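Local coordinates for protein aspartate aminotransferase (Thermotoga maritima, PDB 1O4S) that catalyses the reversible, pyridoxal-phosphate-dependent transfer of an amino group from L-aspartate to 2-oxoglutarate, giving oxaloacetate and L-glutamate, at residues Asp30-Ala35 with Phe340-Leu345; Tyr328-Val333 with Ser356-Pro361; Met119-Pro124 with Asn207-Ser212; Gln112-Ala117 with Val239-Phe244. One frame throughout, in Å; residues are numbered along the deposited sequence.

Contact 1: Asp30-Ala35 with Phe340-Leu345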
loop_
_atom_site.group_PDB
_atom_site.type_symbol
_atom_site.label_atom_id
_atom_site.label_comp_id
_atom_site.label_asym_id
_atom_site.label_seq_id
_atom_site.Cartn_x
_atom_site.Cartn_y
_atom_site.Cartn_z
ATOM N N ASP B 30 -21.003 7.596 -10.635
ATOM C CA ASP B 30 -20.999 6.184 -10.207
ATOM C C ASP B 30 -22.116 5.889 -9.203
ATOM O O ASP B 30 -22.760 4.837 -9.270
ATOM C CB ASP B 30 -19.650 5.814 -9.581
ATOM C CG ASP B 30 -18.504 5.879 -10.577
ATOM O OD1 ASP B 30 -17.365 6.162 -10.123
ATOM O OD2 ASP B 30 -18.643 5.675 -11.818
ATOM N N ALA B 31 -22.326 6.834 -8.283
ATOM C CA ALA B 31 -23.424 6.788 -7.317
ATOM C C ALA B 31 -24.776 6.841 -8.035
ATOM O O ALA B 31 -25.718 6.156 -7.644
ATOM C CB ALA B 31 -23.308 7.946 -6.322
ATOM N N LYS B 32 -24.848 7.654 -9.086
ATOM C CA LYS B 32 -26.041 7.745 -9.909
ATOM C C LYS B 32 -26.339 6.405 -10.624
ATOM O O LYS B 32 -27.477 5.941 -10.618
ATOM C CB LYS B 32 -25.918 8.895 -10.904
ATOM C CG LYS B 32 -25.954 10.305 -10.252
ATOM C CD LYS B 32 -26.286 11.387 -11.276
ATOM C CE LYS B 32 -25.945 12.802 -10.793
ATOM N NZ LYS B 32 -24.518 13.134 -11.096
ATOM N N ALA B 33 -25.319 5.794 -11.214
ATOM C CA ALA B 33 -25.450 4.482 -11.863
ATOM C C ALA B 33 -25.921 3.411 -10.870
ATOM O O ALA B 33 -26.899 2.732 -11.142
ATOM C CB ALA B 33 -24.125 4.064 -12.531
ATOM N N LYS B 34 -25.250 3.309 -9.716
ATOM C CA LYS B 34 -25.617 2.360 -8.645
ATOM C C LYS B 34 -27.045 2.519 -8.115
ATOM O O LYS B 34 -27.689 1.518 -7.780
ATOM C CB LYS B 34 -24.652 2.459 -7.461
ATOM C CG LYS B 34 -23.260 1.975 -7.793
ATOM C CD LYS B 34 -22.239 2.289 -6.677
ATOM C CE LYS B 34 -20.884 1.614 -6.937
ATOM N NZ LYS B 34 -19.998 2.444 -7.827
ATOM N N ALA B 35 -27.510 3.773 -8.035
ATOM C CA ALA B 35 -28.851 4.105 -7.591
ATOM C C ALA B 35 -29.913 3.685 -8.608
ATOM O O ALA B 35 -31.006 3.261 -8.233
ATOM C CB ALA B 35 -28.952 5.591 -7.343
ATOM N N PHE B 340 -23.421 15.543 -20.849
ATOM C CA PHE B 340 -23.642 14.451 -21.801
ATOM C C PHE B 340 -23.824 13.116 -21.062
ATOM O O PHE B 340 -24.739 12.351 -21.364
ATOM C CB PHE B 340 -22.485 14.337 -22.803
ATOM C CG PHE B 340 -22.713 13.302 -23.898
ATOM C CD1 PHE B 340 -23.123 13.694 -25.164
ATOM C CD2 PHE B 340 -22.507 11.937 -23.651
ATOM C CE1 PHE B 340 -23.334 12.755 -26.187
ATOM C CE2 PHE B 340 -22.721 10.988 -24.662
ATOM C CZ PHE B 340 -23.121 11.396 -25.933
ATOM N N CYS B 341 -22.961 12.858 -20.092
ATOM C CA CYS B 341 -22.945 11.583 -19.380
ATOM C C CYS B 341 -24.072 11.476 -18.366
ATOM O O CYS B 341 -24.588 10.375 -18.141
ATOM C CB CYS B 341 -21.618 11.380 -18.680
ATOM S SG CYS B 341 -20.269 11.124 -19.832
ATOM N N GLU B 342 -24.444 12.612 -17.759
ATOM C CA GLU B 342 -25.538 12.667 -16.787
ATOM C C GLU B 342 -26.858 12.311 -17.472
ATOM O O GLU B 342 -27.653 11.547 -16.943
ATOM C CB GLU B 342 -25.644 14.070 -16.137
ATOM C CG GLU B 342 -24.614 14.315 -15.026
ATOM C CD GLU B 342 -24.677 15.729 -14.420
ATOM O OE1 GLU B 342 -25.444 16.598 -14.914
ATOM O OE2 GLU B 342 -23.942 15.972 -13.422
ATOM N N ARG B 343 -27.054 12.860 -18.661
ATOM C CA ARG B 343 -28.290 12.724 -19.401
ATOM C C ARG B 343 -28.424 11.354 -20.031
ATOM O O ARG B 343 -29.492 10.775 -20.034
ATOM C CB ARG B 343 -28.344 13.777 -20.497
ATOM C CG ARG B 343 -28.462 15.195 -19.971
ATOM C CD ARG B 343 -28.386 16.291 -21.035
ATOM N NE ARG B 343 -28.061 17.573 -20.384
ATOM C CZ ARG B 343 -28.929 18.544 -20.078
ATOM N NH1 ARG B 343 -30.228 18.448 -20.387
ATOM N NH2 ARG B 343 -28.479 19.645 -19.470
ATOM N N LEU B 344 -27.330 10.854 -20.584
ATOM C CA LEU B 344 -27.308 9.538 -21.198
ATOM C C LEU B 344 -27.585 8.503 -20.115
ATOM O O LEU B 344 -28.339 7.558 -20.330
ATOM C CB LEU B 344 -25.959 9.280 -21.873
ATOM C CG LEU B 344 -25.777 7.931 -22.572
ATOM C CD1 LEU B 344 -26.501 7.886 -23.885
ATOM C CD2 LEU B 344 -24.319 7.670 -22.792
ATOM N N LEU B 345 -26.991 8.685 -18.946
ATOM C CA LEU B 345 -27.302 7.816 -17.827
ATOM C C LEU B 345 -28.768 7.885 -17.422
ATOM O O LEU B 345 -29.413 6.860 -17.298
ATOM C CB LEU B 345 -26.421 8.117 -16.627
ATOM C CG LEU B 345 -26.643 7.200 -15.413
ATOM C CD1 LEU B 345 -26.375 5.705 -15.741
ATOM C CD2 LEU B 345 -25.777 7.649 -14.256
#

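Contact 2: Tyr328-Val333 with Ser356-Pro361. With SO4 (sulfate ion), chain L.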
loop_
_atom_site.group_PDB
_atom_site.type_symbol
_atom_site.label_atom_id
_atom_site.label_comp_id
_atom_site.label_asym_id
_atom_site.label_seq_id
_atom_site.Cartn_x
_atom_site.Cartn_y
_atom_site.Cartn_z
ATOM N N TYR B 328 -10.438 1.078 -23.961
ATOM C CA TYR B 328 -11.159 2.352 -23.989
ATOM C C TYR B 328 -11.276 2.953 -25.400
ATOM O O TYR B 328 -10.436 2.737 -26.305
ATOM C CB TYR B 328 -10.478 3.365 -23.081
ATOM C CG TYR B 328 -10.079 2.770 -21.776
ATOM C CD1 TYR B 328 -11.040 2.467 -20.826
ATOM C CD2 TYR B 328 -8.754 2.425 -21.521
ATOM C CE1 TYR B 328 -10.693 1.880 -19.642
ATOM C CE2 TYR B 328 -8.393 1.845 -20.332
ATOM C CZ TYR B 328 -9.381 1.564 -19.385
ATOM O OH TYR B 328 -9.072 1.013 -18.151
ATOM N N LEU B 329 -12.355 3.700 -25.568
ATOM C CA LEU B 329 -12.581 4.481 -26.749
ATOM C C LEU B 329 -12.979 5.888 -26.263
ATOM O O LEU B 329 -13.930 6.049 -25.486
ATOM C CB LEU B 329 -13.657 3.820 -27.619
ATOM C CG LEU B 329 -13.691 4.380 -29.038
ATOM C CD1 LEU B 329 -14.001 3.306 -30.072
ATOM C CD2 LEU B 329 -14.684 5.516 -29.135
ATOM N N PHE B 330 -12.229 6.897 -26.709
ATOM C CA PHE B 330 -12.417 8.268 -26.243
ATOM C C PHE B 330 -13.043 9.105 -27.376
ATOM O O PHE B 330 -12.341 9.582 -28.269
ATOM C CB PHE B 330 -11.055 8.817 -25.812
ATOM C CG PHE B 330 -11.119 9.946 -24.806
ATOM C CD1 PHE B 330 -10.482 11.144 -25.059
ATOM C CD2 PHE B 330 -11.771 9.781 -23.589
ATOM C CE1 PHE B 330 -10.527 12.166 -24.137
ATOM C CE2 PHE B 330 -11.813 10.780 -22.668
ATOM C CZ PHE B 330 -11.193 11.979 -22.931
ATOM N N PHE B 331 -14.355 9.278 -27.358
ATOM C CA PHE B 331 -15.000 9.955 -28.491
ATOM C C PHE B 331 -15.477 11.366 -28.190
ATOM O O PHE B 331 -15.552 11.767 -27.042
ATOM C CB PHE B 331 -16.079 9.084 -29.158
ATOM C CG PHE B 331 -17.322 8.811 -28.319
ATOM C CD1 PHE B 331 -17.417 7.655 -27.540
ATOM C CD2 PHE B 331 -18.434 9.638 -28.407
ATOM C CE1 PHE B 331 -18.594 7.357 -26.823
ATOM C CE2 PHE B 331 -19.610 9.362 -27.685
ATOM C CZ PHE B 331 -19.694 8.212 -26.898
ATOM N N LYS B 332 -15.755 12.108 -29.259
ATOM C CA LYS B 332 -16.074 13.532 -29.192
ATOM C C LYS B 332 -17.585 13.714 -29.051
ATOM O O LYS B 332 -18.378 13.087 -29.765
ATOM C CB LYS B 332 -15.552 14.216 -30.454
ATOM C CG LYS B 332 -15.589 15.750 -30.456
ATOM C CD LYS B 332 -14.253 16.403 -30.074
ATOM C CE LYS B 332 -14.398 17.936 -29.980
ATOM N NZ LYS B 332 -14.884 18.386 -28.625
ATOM N N VAL B 333 -17.972 14.537 -28.088
ATOM C CA VAL B 333 -19.369 14.873 -27.858
ATOM C C VAL B 333 -19.585 16.380 -28.063
ATOM O O VAL B 333 -18.657 17.176 -27.912
ATOM C CB VAL B 333 -19.840 14.421 -26.431
ATOM C CG1 VAL B 333 -19.813 12.902 -26.312
ATOM C CG2 VAL B 333 -19.012 15.068 -25.314
ATOM N N SER B 356 -13.640 15.271 -19.147
ATOM C CA SER B 356 -13.218 16.197 -18.076
ATOM C C SER B 356 -12.406 15.523 -16.966
ATOM O O SER B 356 -11.486 16.114 -16.409
ATOM C CB SER B 356 -14.438 16.814 -17.381
ATOM O OG SER B 356 -15.113 17.683 -18.211
ATOM N N ALA B 357 -12.778 14.299 -16.620
ATOM C CA ALA B 357 -12.045 13.560 -15.603
ATOM C C ALA B 357 -10.564 13.345 -15.991
ATOM O O ALA B 357 -9.687 13.209 -15.133
ATOM C CB ALA B 357 -12.740 12.260 -15.358
ATOM N N PHE B 358 -10.294 13.319 -17.288
ATOM C CA PHE B 358 -8.967 13.081 -17.843
ATOM C C PHE B 358 -8.308 14.376 -18.368
ATOM O O PHE B 358 -7.351 14.331 -19.157
ATOM C CB PHE B 358 -9.107 12.044 -18.949
ATOM C CG PHE B 358 -9.881 10.810 -18.526
ATOM C CD1 PHE B 358 -9.240 9.763 -17.867
ATOM C CD2 PHE B 358 -11.253 10.696 -18.773
ATOM C CE1 PHE B 358 -9.957 8.581 -17.470
ATOM C CE2 PHE B 358 -11.982 9.546 -18.380
ATOM C CZ PHE B 358 -11.313 8.491 -17.709
ATOM N N LEU B 359 -8.844 15.514 -17.926
ATOM C CA LEU B 359 -8.435 16.861 -18.348
ATOM C C LEU B 359 -8.602 17.142 -19.837
ATOM O O LEU B 359 -7.872 17.955 -20.401
ATOM C CB LEU B 359 -6.997 17.162 -17.910
ATOM C CG LEU B 359 -6.722 16.872 -16.430
ATOM C CD1 LEU B 359 -5.319 17.357 -16.003
ATOM C CD2 LEU B 359 -7.831 17.478 -15.561
ATOM N N LYS B 360 -9.574 16.492 -20.464
ATOM C CA LYS B 360 -9.885 16.719 -21.872
ATOM C C LYS B 360 -11.396 16.816 -22.068
ATOM O O LYS B 360 -12.045 15.829 -22.466
ATOM C CB LYS B 360 -9.300 15.619 -22.758
ATOM C CG LYS B 360 -9.398 15.954 -24.246
ATOM C CD LYS B 360 -8.259 16.844 -24.692
ATOM C CE LYS B 360 -8.449 17.248 -26.142
ATOM N NZ LYS B 360 -7.267 17.929 -26.690
ATOM N N PRO B 361 -11.949 17.996 -21.776
ATOM C CA PRO B 361 -13.381 18.257 -21.955
ATOM C C PRO B 361 -13.868 18.096 -23.403
ATOM O O PRO B 361 -13.093 18.173 -24.348
ATOM C CB PRO B 361 -13.537 19.713 -21.489
ATOM C CG PRO B 361 -12.326 19.949 -20.578
ATOM C CD PRO B 361 -11.234 19.169 -21.232
HETATM S S SO4 L . -9.005 18.091 -30.276
HETATM O O1 SO4 L . -8.443 17.272 -29.194
HETATM O O2 SO4 L . -10.480 17.997 -30.268
HETATM O O3 SO4 L . -8.619 19.473 -29.967
HETATM O O4 SO4 L . -8.412 17.702 -31.563
#

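Contact 3: Met119-Pro124 with Asn207-Ser212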
loop_
_atom_site.group_PDB
_atom_site.type_symbol
_atom_site.label_atom_id
_atom_site.label_comp_id
_atom_site.label_asym_id
_atom_site.label_seq_id
_atom_site.Cartn_x
_atom_site.Cartn_y
_atom_site.Cartn_z
ATOM N N MET B 119 7.742 9.035 -5.113
ATOM C CA MET B 119 8.295 9.251 -3.779
ATOM C C MET B 119 9.840 9.055 -3.790
ATOM O O MET B 119 10.582 9.730 -3.047
ATOM C CB MET B 119 7.672 8.263 -2.781
ATOM C CG MET B 119 6.245 8.489 -2.424
ATOM S SD MET B 119 5.988 10.031 -1.483
ATOM C CE MET B 119 6.579 9.584 0.086
ATOM N N ALA B 120 10.313 8.150 -4.643
ATOM C CA ALA B 120 11.722 7.816 -4.685
ATOM C C ALA B 120 12.523 8.818 -5.465
ATOM O O ALA B 120 13.675 9.033 -5.154
ATOM C CB ALA B 120 11.931 6.443 -5.235
ATOM N N LEU B 121 11.905 9.471 -6.433
ATOM C CA LEU B 121 12.619 10.320 -7.359
ATOM C C LEU B 121 12.354 11.803 -7.185
ATOM O O LEU B 121 13.137 12.611 -7.676
ATOM C CB LEU B 121 12.249 9.959 -8.805
ATOM C CG LEU B 121 12.559 8.554 -9.273
ATOM C CD1 LEU B 121 12.173 8.438 -10.731
ATOM C CD2 LEU B 121 14.022 8.223 -9.035
ATOM N N LEU B 122 11.245 12.174 -6.568
ATOM C CA LEU B 122 10.855 13.573 -6.495
ATOM C C LEU B 122 11.222 14.200 -5.154
ATOM O O LEU B 122 10.816 13.722 -4.100
ATOM C CB LEU B 122 9.359 13.742 -6.701
ATOM C CG LEU B 122 8.719 13.282 -8.001
ATOM C CD1 LEU B 122 7.265 13.792 -8.046
ATOM C CD2 LEU B 122 9.515 13.749 -9.251
ATOM N N ASP B 123 12.021 15.257 -5.211
ATOM C CA ASP B 123 12.144 16.210 -4.107
ATOM C C ASP B 123 11.026 17.249 -4.230
ATOM O O ASP B 123 10.488 17.481 -5.308
ATOM C CB ASP B 123 13.501 16.918 -4.146
ATOM C CG ASP B 123 14.644 15.996 -3.847
ATOM O OD1 ASP B 123 14.550 15.308 -2.809
ATOM O OD2 ASP B 123 15.659 15.898 -4.586
ATOM N N PRO B 124 10.688 17.886 -3.120
ATOM C CA PRO B 124 9.657 18.927 -3.113
ATOM C C PRO B 124 9.856 20.005 -4.166
ATOM O O PRO B 124 10.946 20.552 -4.300
ATOM C CB PRO B 124 9.778 19.521 -1.710
ATOM C CG PRO B 124 10.260 18.366 -0.877
ATOM C CD PRO B 124 11.241 17.661 -1.770
ATOM N N ASN B 207 18.952 15.302 -18.641
ATOM C CA ASN B 207 19.015 14.716 -17.293
ATOM C C ASN B 207 17.680 14.504 -16.549
ATOM O O ASN B 207 17.456 15.078 -15.491
ATOM C CB ASN B 207 19.967 15.550 -16.428
ATOM C CG ASN B 207 20.382 14.836 -15.162
ATOM O OD1 ASN B 207 20.411 13.604 -15.116
ATOM N ND2 ASN B 207 20.710 15.608 -14.123
ATOM N N PHE B 208 16.801 13.676 -17.108
ATOM C CA PHE B 208 15.557 13.328 -16.435
ATOM C C PHE B 208 15.213 11.851 -16.647
ATOM O O PHE B 208 15.737 11.211 -17.556
ATOM C CB PHE B 208 14.387 14.258 -16.855
ATOM C CG PHE B 208 13.975 14.153 -18.319
ATOM C CD1 PHE B 208 13.098 13.164 -18.750
ATOM C CD2 PHE B 208 14.440 15.081 -19.262
ATOM C CE1 PHE B 208 12.704 13.080 -20.096
ATOM C CE2 PHE B 208 14.047 15.006 -20.615
ATOM C CZ PHE B 208 13.185 14.007 -21.029
ATOM N N TYR B 209 14.341 11.332 -15.784
ATOM C CA TYR B 209 13.868 9.948 -15.850
ATOM C C TYR B 209 12.653 9.835 -16.722
ATOM O O TYR B 209 11.810 10.747 -16.755
ATOM C CB TYR B 209 13.473 9.428 -14.475
ATOM C CG TYR B 209 14.634 9.146 -13.578
ATOM C CD1 TYR B 209 15.323 7.951 -13.671
ATOM C CD2 TYR B 209 15.040 10.077 -12.613
ATOM C CE1 TYR B 209 16.403 7.689 -12.850
ATOM C CE2 TYR B 209 16.116 9.818 -11.758
ATOM C CZ TYR B 209 16.796 8.621 -11.888
ATOM O OH TYR B 209 17.881 8.344 -11.068
ATOM N N ILE B 210 12.559 8.716 -17.432
ATOM C CA ILE B 210 11.341 8.387 -18.154
ATOM C C ILE B 210 10.649 7.315 -17.338
ATOM O O ILE B 210 11.216 6.254 -17.117
ATOM C CB ILE B 210 11.623 7.870 -19.576
ATOM C CG1 ILE B 210 12.275 8.970 -20.429
ATOM C CG2 ILE B 210 10.304 7.379 -20.224
ATOM C CD1 ILE B 210 12.695 8.487 -21.778
ATOM N N ILE B 211 9.441 7.628 -16.883
ATOM C CA ILE B 211 8.584 6.691 -16.177
ATOM C C ILE B 211 7.536 6.207 -17.163
ATOM O O ILE B 211 6.751 6.997 -17.678
ATOM C CB ILE B 211 7.917 7.357 -14.981
ATOM C CG1 ILE B 211 8.973 7.930 -14.013
ATOM C CG2 ILE B 211 7.011 6.355 -14.292
ATOM C CD1 ILE B 211 8.394 8.820 -12.929
ATOM N N SER B 212 7.525 4.901 -17.422
ATOM C CA SER B 212 6.670 4.319 -18.448
ATOM C C SER B 212 5.703 3.305 -17.880
ATOM O O SER B 212 6.115 2.256 -17.405
ATOM C CB SER B 212 7.498 3.660 -19.548
ATOM O OG SER B 212 6.648 3.386 -20.632
#

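Contact 4: Gln112-Ala117 with Val239-Phe244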
loop_
_atom_site.group_PDB
_atom_site.type_symbol
_atom_site.label_atom_id
_atom_site.label_comp_id
_atom_site.label_asym_id
_atom_site.label_seq_id
_atom_site.Cartn_x
_atom_site.Cartn_y
_atom_site.Cartn_z
ATOM N N GLN B 112 0.821 1.416 -6.897
ATOM C CA GLN B 112 1.840 1.643 -5.905
ATOM C C GLN B 112 3.228 1.682 -6.541
ATOM O O GLN B 112 4.085 2.389 -6.039
ATOM C CB GLN B 112 1.758 0.601 -4.765
ATOM C CG GLN B 112 2.668 0.970 -3.558
ATOM C CD GLN B 112 2.776 -0.102 -2.468
ATOM O OE1 GLN B 112 2.525 -1.295 -2.697
ATOM N NE2 GLN B 112 3.157 0.333 -1.271
ATOM N N ALA B 113 3.467 0.991 -7.655
ATOM C CA ALA B 113 4.746 1.143 -8.331
ATOM C C ALA B 113 4.919 2.583 -8.762
ATOM O O ALA B 113 6.005 3.156 -8.585
ATOM C CB ALA B 113 4.878 0.236 -9.485
ATOM N N LEU B 114 3.854 3.186 -9.295
ATOM C CA LEU B 114 3.881 4.582 -9.707
ATOM C C LEU B 114 4.138 5.498 -8.494
ATOM O O LEU B 114 5.008 6.331 -8.517
ATOM C CB LEU B 114 2.570 4.953 -10.418
ATOM C CG LEU B 114 2.347 4.340 -11.830
ATOM C CD1 LEU B 114 0.853 4.049 -12.221
ATOM C CD2 LEU B 114 3.022 5.245 -12.930
ATOM N N PHE B 115 3.370 5.329 -7.427
ATOM C CA PHE B 115 3.522 6.162 -6.260
ATOM C C PHE B 115 4.945 6.084 -5.684
ATOM O O PHE B 115 5.560 7.115 -5.365
ATOM C CB PHE B 115 2.502 5.768 -5.199
ATOM C CG PHE B 115 2.616 6.572 -3.950
ATOM C CD1 PHE B 115 3.017 5.988 -2.764
ATOM C CD2 PHE B 115 2.333 7.931 -3.960
ATOM C CE1 PHE B 115 3.162 6.748 -1.593
ATOM C CE2 PHE B 115 2.490 8.689 -2.788
ATOM C CZ PHE B 115 2.885 8.078 -1.606
ATOM N N ASN B 116 5.453 4.863 -5.572
ATOM C CA ASN B 116 6.820 4.623 -5.094
ATOM C C ASN B 116 7.885 5.305 -5.952
ATOM O O ASN B 116 8.858 5.807 -5.408
ATOM C CB ASN B 116 7.166 3.136 -5.006
ATOM C CG ASN B 116 6.420 2.389 -3.908
ATOM O OD1 ASN B 116 5.755 2.967 -3.036
ATOM N ND2 ASN B 116 6.559 1.073 -3.946
ATOM N N ALA B 117 7.686 5.327 -7.274
ATOM C CA ALA B 117 8.580 6.030 -8.209
ATOM C C ALA B 117 8.640 7.531 -7.922
ATOM O O ALA B 117 9.726 8.137 -7.830
ATOM C CB ALA B 117 8.151 5.780 -9.676
ATOM N N VAL B 239 12.271 4.131 -15.681
ATOM C CA VAL B 239 11.478 3.448 -14.665
ATOM C C VAL B 239 10.351 2.743 -15.415
ATOM O O VAL B 239 9.491 3.393 -15.992
ATOM C CB VAL B 239 10.897 4.430 -13.592
ATOM C CG1 VAL B 239 10.046 3.705 -12.587
ATOM C CG2 VAL B 239 12.028 5.181 -12.877
ATOM N N TYR B 240 10.366 1.424 -15.409
ATOM C CA TYR B 240 9.403 0.650 -16.144
ATOM C C TYR B 240 8.346 0.120 -15.181
ATOM O O TYR B 240 8.674 -0.451 -14.151
ATOM C CB TYR B 240 10.129 -0.476 -16.880
ATOM C CG TYR B 240 9.236 -1.434 -17.613
ATOM C CD1 TYR B 240 8.743 -1.128 -18.893
ATOM C CD2 TYR B 240 8.872 -2.676 -17.023
ATOM C CE1 TYR B 240 7.899 -2.043 -19.578
ATOM C CE2 TYR B 240 8.055 -3.583 -17.693
ATOM C CZ TYR B 240 7.560 -3.267 -18.965
ATOM O OH TYR B 240 6.779 -4.176 -19.625
ATOM N N ILE B 241 7.078 0.339 -15.526
ATOM C CA ILE B 241 5.961 -0.080 -14.700
ATOM C C ILE B 241 4.986 -0.966 -15.458
ATOM O O ILE B 241 4.523 -0.622 -16.557
ATOM C CB ILE B 241 5.260 1.149 -14.072
ATOM C CG1 ILE B 241 6.259 1.795 -13.114
ATOM C CG2 ILE B 241 3.956 0.742 -13.383
ATOM C CD1 ILE B 241 5.832 2.986 -12.482
ATOM N N ASN B 242 4.672 -2.110 -14.843
ATOM C CA ASN B 242 3.716 -3.073 -15.377
ATOM C C ASN B 242 3.109 -3.871 -14.209
ATOM O O ASN B 242 3.352 -3.566 -13.042
ATOM C CB ASN B 242 4.409 -3.941 -16.443
ATOM C CG ASN B 242 3.460 -4.446 -17.551
ATOM O OD1 ASN B 242 2.267 -4.628 -17.334
ATOM N ND2 ASN B 242 4.021 -4.710 -18.732
ATOM N N GLY B 243 2.262 -4.843 -14.518
ATOM C CA GLY B 243 1.689 -5.726 -13.521
ATOM C C GLY B 243 0.674 -6.663 -14.141
ATOM O O GLY B 243 0.614 -6.791 -15.367
ATOM N N PHE B 244 -0.139 -7.288 -13.292
ATOM C CA PHE B 244 -0.982 -8.411 -13.711
ATOM C C PHE B 244 -2.431 -8.042 -13.853
ATOM O O PHE B 244 -3.253 -8.847 -14.315
ATOM C CB PHE B 244 -0.815 -9.564 -12.707
ATOM C CG PHE B 244 0.555 -10.106 -12.698
ATOM C CD1 PHE B 244 1.552 -9.465 -11.958
ATOM C CD2 PHE B 244 0.894 -11.191 -13.509
ATOM C CE1 PHE B 244 2.852 -9.933 -11.967
ATOM C CE2 PHE B 244 2.203 -11.669 -13.541
ATOM C CZ PHE B 244 3.185 -11.040 -12.774
#

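Contact 1: Asp30-Ala35 with Phe340-Leu345
Leu345 reaches across from segment 340-345 to Lys32 and Ala33, which lie on segment 30-35. Both segments are helical, and their axes run almost exactly parallel, 2° apart and 10.8 Å at closest approach. Lys32 can be followed outward from its root. Lys32 CB packs against Leu345 CD2 at 3.6 Å, the first methylene of an aliphatic chain that becomes polar only at NZ. CG, CD and CE then run on nearly extended toward the neighbouring helix, and a bend at the last torsion (chi4 86°) turns the ammonium group to Glu342. There Lys32 NZ stands 3.7 Å from Glu342 OE2, a long salt bridge better read as a charge attraction than as a tight bond, and Glu342 CG lies 4.1 Å from Lys32 NZ. The two side chains cross at a slant.

In the fold, this pairs helix 27-38, from the N-terminal part of the chain, with helix 337-348 of the small C-terminal domain of a fold-type I aminotransferase. Elsewhere on helix 337-348, Cys341 touches both Leu29 and strand 350-354, Leu344 packs on that strand, and Phe340 meets Phe385 of helix 372-386 edge to face.

Leu345 supplies the apolar half of the interface. With CG anti to its backbone N (chi1 -177°), the isobutyl group is directed at the other helix, where Leu345 CD2 sits 3.6 Å from Ala33 N and Leu345 CD1 lies 4.2 Å from Ala33 CB. The small methyl of Ala33 is buried, whereas Lys32 and Glu342 remain partly exposed at the margin.

Contact 2: Tyr328-Val333 with Ser356-Pro361
Beside the probable substrate-binding end of the active site, Phe330 of strand 328-332 packs against the loop that joins strands 350-354 and 363-367. A chi1 of -156° swings the Phe330 ring off the strand to this loop, where it touches two residues. Phe330 CE2 lies 3.9 Å from Phe358 CD2; the ring planes are nearly perpendicular, at 87°, but the approach is oblique. At the edge of the Phe330 ring, in its plane, Lys360 CB stands 3.9 Å from Phe330 CE1. The Lys360 chain then bends at chi2 and leads away from the aromatic pair, and Lys360 NZ donates a 2.8 Å hydrogen bond to O1 of a sulfate ion, probably from the crystallisation liquor. The same ammonium also forms a salt bridge with Glu153, so its charge has two anionic partners. Were Phe330 cut back to an alanine, a gap would probably open beside the loop, and Phe358 and the Lys360 methylenes would lose the apolar surface they share. Phe358 in turn touches Arg365 and lies close to Asn185, both predicted to bind L-aspartate. The contact thus belongs to the small-domain sheet of an aminotransferase of class I, whose connecting loop here probably borders the substrate pocket.

Contact 3: Met119-Pro124 with Asn207-Ser212
Helix 109-121 ends in segment 119-124, where Leu122 is the first residue to leave helical geometry, while segment 207-212 starts with Asn207 in a positive-phi conformation and passes into strand 209-213. The nearest CA atoms, those of Leu121 and Tyr209, are 8.6 Å apart, so side chains make the contact. Leu121, its CG opposite the carbonyl carbon (chi1 -61°), lays both its methyls over one face of the Tyr209 ring. Leu121 CD1 makes a CH-pi contact 4.1 Å from the centroid of the Tyr209 ring, 25° off the normal, and Leu121 CD2 lies 3.8 Å from Tyr209 CE2. This joins the last helical turn to a central strand of the seven-stranded sheet in the large domain of the aminotransferase fold, where Tyr209 is backbone-bonded to strand 175-180. If a serine replaced Tyr209, both Leu121 methyls would probably lose the aromatic surface they rest on. Farther along the strand Ile211 also points to the helix, and Ile211 CD1 stands 4.4 Å from Leu121 CD1, a looser contact. Outside the pair, the backbone O of Leu121 accepts a hydrogen bond from Lys176 NZ. Asp123 OD1 is hydrogen-bonded to the backbone N of Arg16 of the second subunit.

Contact 4: Gln112-Ala117 with Val239-Phe244
Apolar packing accounts for everything that passes between Gln112-Ala117 and Val239-Phe244. Ile241 carries most of it. Ile241 CG2 lies 4.0 Å from Ala113 CB, while Ile241 CD1 reaches past that methyl to Leu114, coming 3.6 Å from Leu114 CD2. CG1 stands anti to the carbonyl carbon (chi1 -65°) and the chain then continues extended, which takes Ile241 CD1 up to the helix backbone, 3.7 Å from Leu114 CA. One turn on, Ala117 CB meets Val239 CG1 at 4.0 Å. Ala113 and Ala117 present only methyls, and at Ala113 and Ile241 the CA atoms approach to 6.6 Å. Helix and strand run roughly antiparallel, at 159°.

No hydrogen bond crosses the contact. Within the strand segment, the CB of Asn242 points away from the helix, and Asn242 ND2 donates to Tyr240 OH at 2.9 Å, a nearly straight bond (165°) lying in the amide plane. The carbonyl end is used as well: Asn242 OD1 accepts the backbone N-H of Gly243, N to OD1 2.8 Å, the donor tilted from the carbonyl plane. Bonds from both ends should fix the rotation of this buried amide.

Beyond the pair, Leu114 also packs on Tyr138, and its side chain is about 4 Å from the bound pyridoxal phosphate at the nearest atoms. A helix laid on the central sheet in this way, beside the cofactor, is characteristic of the large domain of fold-type I pyridoxal-phosphate enzymes.

Contacts 3 and 4 share helix 109-121 and reach neighbouring strands, 209-213 and 238-243, of one sheet. They touch directly: Leu121 packs on Val239, and probable backbone hydrogen bonds run from Val239 N to Ile210 O and from Ile241 N to Ser212 O. Both border the second subunit, and both are buried and held across the interface by apolar groups alone, with an aromatic face taking part in contact 3. Contacts 1 and 2 belong with the other, smaller sheet and its helices, and meet where Phe340 packs on Val333. Contact 2 is buried, its Phe330 core bordered by a lysine that turns to a sulfate. Contact 1 is only partly buried and adds a long salt bridge at its margin.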